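Local structure of cyclopropane mycolic acid synthase MmaA2 (Mycobacterium tuberculosis, 1TPY) at residues R132-G137 with V163-T168; T223-L228 with D279-T284. The protein catalyses cis-cyclopropanation of a double bond at the distal position of alpha mycolic acids, transferring a methylene group from S-adenosyl-L-methionine, and also serves cis-cyclopropanated methoxymycolate synthesis. One frame throughout, in Å; residues are numbered along the deposited sequence.

Contact 1 (R132-G137 with V163-T168); sequences RIVSIG and VLLLHT. With SAH (S-adenosyl-L-homocysteine), chain C; 16A (cetyl-trimethyl-ammonium), chain D; CO3 (carbonate ion), chain B.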
loop_
_atom_site.group_PDB
_atom_site.type_symbol
_atom_site.label_atom_id
_atom_site.label_comp_id
_atom_site.label_asym_id
_atom_site.label_seq_id
_atom_site.Cartn_x
_atom_site.Cartn_y
_atom_site.Cartn_z
ATOM N N ARG A 132 1.108 17.164 -3.974
ATOM C CA ARG A 132 0.123 16.098 -3.957
ATOM C C ARG A 132 0.689 14.930 -3.166
ATOM O O ARG A 132 1.904 14.824 -2.987
ATOM C CB ARG A 132 -0.204 15.674 -5.388
ATOM C CG ARG A 132 -0.901 16.756 -6.219
ATOM C CD ARG A 132 -2.329 17.005 -5.733
ATOM N NE ARG A 132 -3.051 17.950 -6.586
ATOM C CZ ARG A 132 -2.884 19.270 -6.567
ATOM N NH1 ARG A 132 -2.018 19.828 -5.728
ATOM N NH2 ARG A 132 -3.575 20.033 -7.403
ATOM N N ILE A 133 -0.191 14.071 -2.666
ATOM C CA ILE A 133 0.240 12.920 -1.896
ATOM C C ILE A 133 -0.459 11.652 -2.353
ATOM O O ILE A 133 -1.676 11.636 -2.554
ATOM C CB ILE A 133 -0.058 13.082 -0.384
ATOM C CG1 ILE A 133 0.651 14.313 0.181
ATOM C CG2 ILE A 133 0.408 11.840 0.369
ATOM C CD1 ILE A 133 0.155 14.702 1.562
ATOM N N VAL A 134 0.326 10.598 -2.539
ATOM C CA VAL A 134 -0.224 9.306 -2.896
ATOM C C VAL A 134 0.273 8.332 -1.830
ATOM O O VAL A 134 1.426 8.398 -1.396
ATOM C CB VAL A 134 0.242 8.825 -4.292
ATOM C CG1 VAL A 134 1.745 8.668 -4.329
ATOM C CG2 VAL A 134 -0.439 7.510 -4.629
ATOM N N SER A 135 -0.610 7.463 -1.374
ATOM C CA SER A 135 -0.239 6.474 -0.376
ATOM C C SER A 135 -1.059 5.240 -0.679
ATOM O O SER A 135 -2.285 5.247 -0.564
ATOM C CB SER A 135 -0.539 6.971 1.039
ATOM O OG SER A 135 -0.040 6.043 1.985
ATOM N N ILE A 136 -0.365 4.181 -1.066
ATOM C CA ILE A 136 -1.009 2.938 -1.431
ATOM C C ILE A 136 -0.535 1.788 -0.564
ATOM O O ILE A 136 0.644 1.439 -0.577
ATOM C CB ILE A 136 -0.705 2.616 -2.910
ATOM C CG1 ILE A 136 -1.174 3.779 -3.787
ATOM C CG2 ILE A 136 -1.367 1.307 -3.314
ATOM C CD1 ILE A 136 -0.644 3.730 -5.199
ATOM N N GLY A 137 -1.461 1.203 0.193
ATOM C CA GLY A 137 -1.126 0.073 1.039
ATOM C C GLY A 137 -0.215 0.362 2.215
ATOM O O GLY A 137 0.393 -0.552 2.763
ATOM N N VAL A 163 -4.526 17.595 -3.000
ATOM C CA VAL A 163 -5.320 16.381 -3.004
ATOM C C VAL A 163 -4.496 15.223 -2.462
ATOM O O VAL A 163 -3.289 15.181 -2.634
ATOM C CB VAL A 163 -5.806 16.035 -4.427
ATOM C CG1 VAL A 163 -6.710 14.806 -4.380
ATOM C CG2 VAL A 163 -6.556 17.208 -5.019
ATOM N N LEU A 164 -5.168 14.291 -1.800
ATOM C CA LEU A 164 -4.525 13.115 -1.230
ATOM C C LEU A 164 -5.233 11.888 -1.763
ATOM O O LEU A 164 -6.460 11.784 -1.663
ATOM C CB LEU A 164 -4.638 13.129 0.300
ATOM C CG LEU A 164 -4.592 11.771 1.029
ATOM C CD1 LEU A 164 -3.208 11.139 0.911
ATOM C CD2 LEU A 164 -4.950 11.967 2.485
ATOM N N LEU A 165 -4.477 10.975 -2.362
ATOM C CA LEU A 165 -5.075 9.746 -2.850
ATOM C C LEU A 165 -4.667 8.687 -1.843
ATOM O O LEU A 165 -3.518 8.255 -1.810
ATOM C CB LEU A 165 -4.562 9.378 -4.242
ATOM C CG LEU A 165 -5.235 8.154 -4.878
ATOM C CD1 LEU A 165 -4.808 6.870 -4.171
ATOM C CD2 LEU A 165 -6.752 8.318 -4.820
ATOM N N LEU A 166 -5.619 8.296 -1.006
ATOM C CA LEU A 166 -5.385 7.301 0.020
ATOM C C LEU A 166 -5.954 5.963 -0.414
ATOM O O LEU A 166 -7.164 5.763 -0.412
ATOM C CB LEU A 166 -6.044 7.733 1.330
ATOM C CG LEU A 166 -5.575 7.082 2.636
ATOM C CD1 LEU A 166 -6.710 7.149 3.640
ATOM C CD2 LEU A 166 -5.173 5.652 2.421
ATOM N N HIS A 167 -5.066 5.054 -0.789
ATOM C CA HIS A 167 -5.453 3.720 -1.217
ATOM C C HIS A 167 -5.131 2.805 -0.047
ATOM O O HIS A 167 -3.979 2.721 0.392
ATOM C CB HIS A 167 -4.655 3.330 -2.465
ATOM C CG HIS A 167 -4.748 1.881 -2.832
ATOM N ND1 HIS A 167 -4.873 1.457 -4.138
ATOM C CD2 HIS A 167 -4.642 0.758 -2.082
ATOM C CE1 HIS A 167 -4.835 0.137 -4.176
ATOM N NE2 HIS A 167 -4.693 -0.312 -2.942
ATOM N N THR A 168 -6.143 2.122 0.468
ATOM C CA THR A 168 -5.916 1.251 1.606
ATOM C C THR A 168 -6.935 0.145 1.734
ATOM O O THR A 168 -8.056 0.228 1.221
ATOM C CB THR A 168 -5.930 2.047 2.936
ATOM O OG1 THR A 168 -5.787 1.142 4.036
ATOM C CG2 THR A 168 -7.234 2.803 3.100
HETATM N N SAH C . 3.092 1.831 -1.820
HETATM C CA SAH C . 3.862 0.666 -2.257
HETATM C CB SAH C . 4.312 -0.209 -1.059
HETATM C CG SAH C . 3.234 -0.744 -0.117
HETATM S SD SAH C . 3.902 -1.763 1.227
HETATM C C SAH C . 3.055 -0.183 -3.241
HETATM O O SAH C . 1.853 0.095 -3.408
HETATM O OXT SAH C . 3.625 -1.125 -3.823
HETATM C "C5'" SAH C . 3.658 -0.698 2.673
HETATM C "C4'" SAH C . 4.611 0.507 2.626
HETATM O "O4'" SAH C . 4.234 1.561 3.544
HETATM C "C3'" SAH C . 6.058 0.151 2.961
HETATM O "O3'" SAH C . 6.932 0.836 2.046
HETATM C "C2'" SAH C . 6.225 0.644 4.369
HETATM O "O2'" SAH C . 7.607 0.878 4.690
HETATM C "C1'" SAH C . 5.385 1.879 4.341
HETATM N N9 SAH C . 4.972 2.407 5.708
HETATM C C8 SAH C . 4.342 1.809 6.752
HETATM N N7 SAH C . 4.124 2.544 7.795
HETATM C C5 SAH C . 4.668 3.773 7.408
HETATM C C6 SAH C . 4.787 5.038 8.046
HETATM N N6 SAH C . 4.334 5.268 9.276
HETATM N N1 SAH C . 5.397 6.057 7.352
HETATM C C2 SAH C . 5.861 5.832 6.101
HETATM N N3 SAH C . 5.809 4.688 5.400
HETATM C C4 SAH C . 5.190 3.690 6.126
HETATM C C1 16A D . -2.195 -8.566 0.644
HETATM C C2 16A D . -2.401 -8.249 2.125
HETATM C C3 16A D . -3.862 -8.501 2.529
HETATM C C4 16A D . -4.193 -8.241 3.993
HETATM C C5 16A D . -5.681 -8.539 4.236
HETATM C C6 16A D . -6.176 -8.322 5.674
HETATM C C7 16A D . -5.596 -9.211 6.803
HETATM C C8 16A D . -5.716 -8.704 8.261
HETATM C C9 16A D . -5.241 -7.260 8.551
HETATM C C10 16A D . -3.736 -6.971 8.338
HETATM C C11 16A D . -3.346 -5.481 8.168
HETATM C C12 16A D . -1.968 -5.232 7.535
HETATM C C13 16A D . -2.075 -4.855 6.053
HETATM C C14 16A D . -0.696 -4.705 5.415
HETATM C C15 16A D . -0.909 -4.599 3.895
HETATM C C16 16A D . 0.476 -4.602 3.217
HETATM N N1 16A D . 0.767 -4.558 1.719
HETATM C C17 16A D . 1.973 -4.629 1.132
HETATM C C18 16A D . -0.036 -5.610 0.986
HETATM C C19 16A D . 0.257 -3.243 1.172
HETATM C C CO3 B . -3.451 -2.395 -0.394
HETATM O O1 CO3 B . -3.754 -2.648 -1.833
HETATM O O2 CO3 B . -2.784 -3.319 0.328
HETATM O O3 CO3 B . -3.853 -1.239 0.190
HETATM O O HOH W 1 -1.851 3.891 2.061
#

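Contact 2 (T223-L228 with D279-T284); sequences TRRQSL and DVNQFT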
loop_
_atom_site.group_PDB
_atom_site.type_symbol
_atom_site.label_atom_id
_atom_site.label_comp_id
_atom_site.label_asym_id
_atom_site.label_seq_id
_atom_site.Cartn_x
_atom_site.Cartn_y
_atom_site.Cartn_z
ATOM N N THR A 223 -14.078 13.217 -2.307
ATOM C CA THR A 223 -14.696 13.456 -3.598
ATOM C C THR A 223 -15.027 12.136 -4.274
ATOM O O THR A 223 -15.792 12.096 -5.232
ATOM C CB THR A 223 -13.780 14.301 -4.504
ATOM O OG1 THR A 223 -12.586 13.575 -4.793
ATOM C CG2 THR A 223 -13.405 15.600 -3.802
ATOM N N ARG A 224 -14.463 11.050 -3.758
ATOM C CA ARG A 224 -14.729 9.740 -4.335
ATOM C C ARG A 224 -14.051 8.591 -3.622
ATOM O O ARG A 224 -12.892 8.692 -3.232
ATOM C CB ARG A 224 -14.290 9.702 -5.799
ATOM C CG ARG A 224 -14.493 8.351 -6.466
ATOM C CD ARG A 224 -13.747 8.288 -7.781
ATOM N NE ARG A 224 -13.873 6.986 -8.426
ATOM C CZ ARG A 224 -14.886 6.622 -9.203
ATOM N NH1 ARG A 224 -14.903 5.407 -9.739
ATOM N NH2 ARG A 224 -15.875 7.472 -9.457
ATOM N N ARG A 225 -14.799 7.507 -3.457
ATOM C CA ARG A 225 -14.292 6.276 -2.871
ATOM C C ARG A 225 -14.520 5.212 -3.940
ATOM O O ARG A 225 -15.638 5.044 -4.424
ATOM C CB ARG A 225 -15.045 5.869 -1.596
ATOM C CG ARG A 225 -14.569 4.507 -1.065
ATOM C CD ARG A 225 -15.202 4.105 0.262
ATOM N NE ARG A 225 -16.628 3.818 0.147
ATOM C CZ ARG A 225 -17.137 2.710 -0.381
ATOM N NH1 ARG A 225 -16.336 1.760 -0.852
ATOM N NH2 ARG A 225 -18.453 2.551 -0.442
ATOM N N GLN A 226 -13.458 4.509 -4.320
ATOM C CA GLN A 226 -13.566 3.468 -5.338
ATOM C C GLN A 226 -13.008 2.157 -4.806
ATOM O O GLN A 226 -11.876 2.099 -4.325
ATOM C CB GLN A 226 -12.828 3.891 -6.617
ATOM C CG GLN A 226 -12.586 2.768 -7.627
ATOM C CD GLN A 226 -12.021 3.274 -8.955
ATOM O OE1 GLN A 226 -11.332 4.295 -9.005
ATOM N NE2 GLN A 226 -12.305 2.549 -10.034
ATOM N N SER A 227 -13.823 1.109 -4.887
ATOM C CA SER A 227 -13.434 -0.210 -4.415
ATOM C C SER A 227 -12.791 -1.032 -5.518
ATOM O O SER A 227 -13.183 -0.940 -6.680
ATOM C CB SER A 227 -14.660 -0.958 -3.877
ATOM O OG SER A 227 -14.317 -2.265 -3.451
ATOM N N LEU A 228 -11.795 -1.826 -5.143
ATOM C CA LEU A 228 -11.091 -2.705 -6.076
ATOM C C LEU A 228 -11.152 -4.121 -5.506
ATOM O O LEU A 228 -10.349 -4.979 -5.869
ATOM C CB LEU A 228 -9.622 -2.275 -6.218
ATOM C CG LEU A 228 -9.256 -1.100 -7.137
ATOM C CD1 LEU A 228 -10.167 0.081 -6.894
ATOM C CD2 LEU A 228 -7.814 -0.711 -6.897
ATOM N N ASP A 279 -12.149 -5.468 2.199
ATOM C CA ASP A 279 -12.348 -4.666 0.992
ATOM C C ASP A 279 -11.041 -3.887 0.798
ATOM O O ASP A 279 -10.133 -3.970 1.624
ATOM C CB ASP A 279 -13.533 -3.700 1.204
ATOM C CG ASP A 279 -13.989 -3.008 -0.081
ATOM O OD1 ASP A 279 -14.865 -2.112 0.007
ATOM O OD2 ASP A 279 -13.491 -3.354 -1.174
ATOM N N VAL A 280 -10.943 -3.149 -0.298
ATOM C CA VAL A 280 -9.765 -2.334 -0.582
ATOM C C VAL A 280 -10.333 -1.135 -1.330
ATOM O O VAL A 280 -11.063 -1.296 -2.313
ATOM C CB VAL A 280 -8.719 -3.108 -1.454
ATOM C CG1 VAL A 280 -9.306 -3.454 -2.808
ATOM C CG2 VAL A 280 -7.453 -2.278 -1.613
ATOM N N ASN A 281 -10.014 0.065 -0.856
ATOM C CA ASN A 281 -10.557 1.276 -1.452
ATOM C C ASN A 281 -9.580 2.400 -1.737
ATOM O O ASN A 281 -8.556 2.544 -1.065
ATOM C CB ASN A 281 -11.657 1.848 -0.549
ATOM C CG ASN A 281 -12.895 0.975 -0.502
ATOM O OD1 ASN A 281 -13.049 0.128 0.380
ATOM N ND2 ASN A 281 -13.782 1.175 -1.460
ATOM N N GLN A 282 -9.914 3.197 -2.744
ATOM C CA GLN A 282 -9.123 4.365 -3.093
ATOM C C GLN A 282 -9.965 5.584 -2.708
ATOM O O GLN A 282 -11.054 5.809 -3.251
ATOM C CB GLN A 282 -8.785 4.399 -4.590
ATOM C CG GLN A 282 -7.691 3.415 -4.981
ATOM C CD GLN A 282 -7.048 3.723 -6.317
ATOM O OE1 GLN A 282 -6.015 3.147 -6.668
ATOM N NE2 GLN A 282 -7.649 4.630 -7.070
ATOM N N PHE A 283 -9.464 6.350 -1.745
ATOM C CA PHE A 283 -10.164 7.541 -1.283
ATOM C C PHE A 283 -9.525 8.801 -1.844
ATOM O O PHE A 283 -8.360 9.101 -1.560
ATOM C CB PHE A 283 -10.139 7.637 0.235
ATOM C CG PHE A 283 -10.815 6.498 0.941
ATOM C CD1 PHE A 283 -10.138 5.311 1.177
ATOM C CD2 PHE A 283 -12.114 6.637 1.419
ATOM C CE1 PHE A 283 -10.741 4.274 1.887
ATOM C CE2 PHE A 283 -12.727 5.605 2.130
ATOM C CZ PHE A 283 -12.038 4.421 2.363
ATOM N N THR A 284 -10.283 9.539 -2.642
ATOM C CA THR A 284 -9.779 10.776 -3.208
ATOM C C THR A 284 -10.183 11.869 -2.232
ATOM O O THR A 284 -11.351 12.243 -2.166
ATOM C CB THR A 284 -10.389 11.050 -4.594
ATOM O OG1 THR A 284 -10.046 9.976 -5.480
ATOM C CG2 THR A 284 -9.847 12.353 -5.167
HETATM O O HOH W 2 -17.113 -1.578 -1.240
#

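Contact 1 (R132-G137 with V163-T168)
Ile136 and His167 meet where strand 132-136 ends, beside strand 163-171, and there the methyl CG2 of Ile136 stands over the centre of the imidazole in a CH-pi contact, 3.4 Å from the ring centroid. CG2 lies anti to the backbone N of Ile136 (CG1 at chi1 -57°), and the same methyl also packs against the SAH carboxylate. His167 NE2 donates to O1 of the carbonate at 2.8 Å, and ND1 probably forms a hydrogen bond with the side-chain amide of Gln282. Tyr232 and the backbone N of Cys35 also hold this ion.

The backbones are tied in parallel register, the 132-137 segment alternately giving and taking. Ile133 N reaches Val163 O over a longish 3.3 Å, whereas Leu165 N to Ile133 O is shorter and nearly straight (173°). Ser135 N then binds Leu165 O, and His167 N returns to Ser135 O at 2.8 Å. Beyond the strand end, Gly137 N donates to His167 O from 36° above the carbonyl plane. A water donates to His167 O as well, at 2.9 Å, and to Ser135 OG, whose other bond is to Ile71 O. The carbonyl of Ile136 receives the amino group of SAH (N to O 2.8 Å), so the strand end binds the cofactor product through main chain, as is characteristic of Rossmann-like methyltransferases.

At the other end, the Arg132 chain bends at chi2 and lays CD beside Val163, while NE is satisfied by Leu60 O. The pair occupies the middle of the sheet: strand 67-71 flanks 132-136, strand 278-286 flanks 163-171, and helix 45-57 covers the face bearing Ile136, Leu165 and His167.

Contact 2 (T223-L228 with D279-T284)
Thr223 opens the antiparallel pairing by giving Thr284 O two bonds, one from its backbone N at 2.9 Å and one from OG1, which comes in from above the carbonyl plane. At Arg224 the carbonyl takes the N-H of Thr284 in a straight bond of 2.8 Å. Arg225, in a non-hydrogen-bonded pair with Phe283, runs alongside the aromatic ring; its CG lies over the ring face and CD comes 3.4 Å from CE2. A bend at chi3 (68°) then turns the guanidinium out of the extended course of the chain, leaving NH1 4.2 Å from Asp279 OD1, near but beyond a salt bridge, with a water between them that Asp279 holds firmly and Arg225 weakly. Gln226 exchanges both backbone bonds with Gln282, while its OE1 is taken by Lys59. Ser227 OG donates to the syn lone pair of Asp279 OD2 at 2.7 Å and accepts from Gln229 N at the start of the next helix. Leu228, that helix's N-cap residue, binds Val280 O through N and packs CB on CG1 of Val280. Main-chain bonds thus carry most of the pairing, whereas the water-bridged attraction between Arg225 and Asp279 probably adds little.

How the contacts relate
Both contacts belong to one mixed sheet and share a boundary, since strand 163-171 of contact 1 lies next to strand 278-286 of contact 2; Leu166 O to Phe283 N (2.7 Å) and Thr168 O to Asn281 N are probable hydrogen bonds joining them. Contact 1 is buried, parallel and central, and the C-terminal part of the pair lines the SAH and carbonate pockets. Contact 2 is antiparallel and only partly buried, because 221-227 is an edge strand, where charged and hydroxyl side chains replace the mainly aliphatic ones of the core. Strand 278-286, inserted antiparallel between 163-171 and 221-227, is the hallmark of the class I methyltransferase fold.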